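Local structure of UPF0045 protein MTH_1187 (Methanothermobacter thermautotrophicus, 1LXN) at residues Ala59-Val64 with Val72-Lys77. The protein is of unknown function but forms a homotetramer, belongs to the UPF0045 family of thiamine-binding-like proteins and may bind thiamine or a related small molecule. Sequence-based numbering, arbitrary orientation.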
# COMPACT_ATOMS: atom_id res chain seq x y z
N ALA A 59 1.22 8.37 -5.91
CA ALA A 59 0.10 8.20 -6.83
C ALA A 59 -1.19 7.82 -6.11
O ALA A 59 -2.25 8.37 -6.39
CB ALA A 59 0.45 7.15 -7.88
N ALA A 60 -1.09 6.88 -5.17
CA ALA A 60 -2.26 6.43 -4.42
C ALA A 60 -2.82 7.58 -3.60
O ALA A 60 -4.03 7.82 -3.59
CB ALA A 60 -1.90 5.25 -3.53
N HIS A 61 -1.93 8.29 -2.91
CA HIS A 61 -2.31 9.43 -2.08
C HIS A 61 -3.04 10.50 -2.91
O HIS A 61 -4.11 10.97 -2.52
CB HIS A 61 -1.06 10.05 -1.45
CG HIS A 61 -1.33 11.20 -0.53
ND1 HIS A 61 -1.62 11.03 0.81
CD2 HIS A 61 -1.34 12.54 -0.75
CE1 HIS A 61 -1.78 12.21 1.38
NE2 HIS A 61 -1.62 13.14 0.45
N GLU A 62 -2.46 10.86 -4.05
CA GLU A 62 -3.03 11.88 -4.94
C GLU A 62 -4.39 11.47 -5.50
O GLU A 62 -5.26 12.32 -5.68
CB GLU A 62 -2.09 12.16 -6.11
CG GLU A 62 -0.65 12.44 -5.71
CD GLU A 62 -0.37 13.91 -5.45
OE1 GLU A 62 -1.29 14.63 -5.02
OE2 GLU A 62 0.79 14.33 -5.68
N ALA A 63 -4.56 10.18 -5.80
CA ALA A 63 -5.82 9.70 -6.35
C ALA A 63 -6.98 9.94 -5.39
O ALA A 63 -8.10 10.22 -5.81
CB ALA A 63 -5.72 8.21 -6.70
N VAL A 64 -6.71 9.83 -4.09
CA VAL A 64 -7.76 10.04 -3.10
C VAL A 64 -8.12 11.52 -3.01
O VAL A 64 -9.28 11.87 -2.80
CB VAL A 64 -7.33 9.49 -1.72
CG1 VAL A 64 -8.38 9.83 -0.67
CG2 VAL A 64 -7.16 7.98 -1.83
N VAL A 72 -6.36 13.90 3.53
CA VAL A 72 -5.95 12.51 3.44
C VAL A 72 -4.87 12.16 4.46
O VAL A 72 -3.86 12.85 4.60
CB VAL A 72 -5.45 12.18 2.02
CG1 VAL A 72 -5.16 10.70 1.89
CG2 VAL A 72 -6.51 12.59 1.00
N TYR A 73 -5.12 11.08 5.19
CA TYR A 73 -4.21 10.58 6.21
C TYR A 73 -3.60 9.30 5.67
O TYR A 73 -4.27 8.27 5.60
CB TYR A 73 -4.98 10.29 7.50
CG TYR A 73 -4.09 9.87 8.65
CD1 TYR A 73 -3.30 10.81 9.32
CD2 TYR A 73 -4.04 8.54 9.07
CE1 TYR A 73 -2.49 10.43 10.38
CE2 TYR A 73 -3.23 8.16 10.13
CZ TYR A 73 -2.46 9.10 10.78
OH TYR A 73 -1.68 8.72 11.83
N THR A 74 -2.33 9.37 5.28
CA THR A 74 -1.66 8.22 4.70
C THR A 74 -0.56 7.63 5.56
O THR A 74 0.26 8.35 6.15
CB THR A 74 -1.10 8.59 3.31
OG1 THR A 74 -2.18 8.86 2.43
CG2 THR A 74 -0.26 7.45 2.74
N THR A 75 -0.56 6.31 5.63
CA THR A 75 0.42 5.58 6.41
C THR A 75 1.17 4.59 5.51
O THR A 75 0.57 3.89 4.70
CB THR A 75 -0.26 4.80 7.57
OG1 THR A 75 -0.87 5.74 8.47
CG2 THR A 75 0.75 3.96 8.33
N LEU A 76 2.48 4.56 5.66
CA LEU A 76 3.32 3.66 4.88
C LEU A 76 4.33 2.99 5.80
O LEU A 76 5.03 3.67 6.56
CB LEU A 76 4.07 4.44 3.80
CG LEU A 76 5.10 3.64 2.99
CD1 LEU A 76 4.38 2.62 2.11
CD2 LEU A 76 5.93 4.59 2.13
N LYS A 77 4.37 1.67 5.76
CA LYS A 77 5.32 0.90 6.55
C LYS A 77 6.22 0.21 5.54
O LYS A 77 5.73 -0.43 4.61
CB LYS A 77 4.63 -0.17 7.40
CG LYS A 77 3.68 0.35 8.47
CD LYS A 77 3.25 -0.79 9.40
CE LYS A 77 2.70 -2.00 8.63
NZ LYS A 77 2.29 -3.13 9.52
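His61 and Val64 on the last turns of helix 50-66 pack against Val72 and Thr74 at the start of strand 72-79. This is a helix-on-sheet contact made of one side-chain hydrogen bond and a small apolar patch. The axes of the two segments run nearly antiparallel, at 161°, and come within 9.3 Å. The polar link joins His61 ND1 and Thr74 OG1, 2.8 Å apart. Either group could be the donor. The bond is fairly straight, at 162°, and the hydroxyl lies at the ring edge, in the plane of the imidazole. His61 has CG anti to its own N (chi1 -178°), which carries the ring from the flank of the helix down to the strand. Val72 touches the same ring: its CG1 lies 3.7 Å from His61 ND1, in an oblique approach. His61 CE1 also lies 3.7 Å from Val72 CB. The other methyl of Val72, CG2, meets Val64 CG1 at 3.7 Å. Val72 thus spreads its two branches between the histidine and the valine of the helix. An alanine in place of His61 would probably leave the Thr74 hydroxyl without this partner and uncover one flank of Val72. Val64 is buried, and also touches Val8 of strand 2-10 and Tyr21 and Ala25 of helix 19-29. Val72 and Thr74 likewise rest on Val8. Strand 72-79 is an outer strand of the sheet within this chain, bonded through its backbone to strand 2-10. The arrangement is typical of a ferredoxin-like alpha/beta sandwich, in which two helices cover one face of a four-stranded antiparallel sheet and the second helix leads into the last strand.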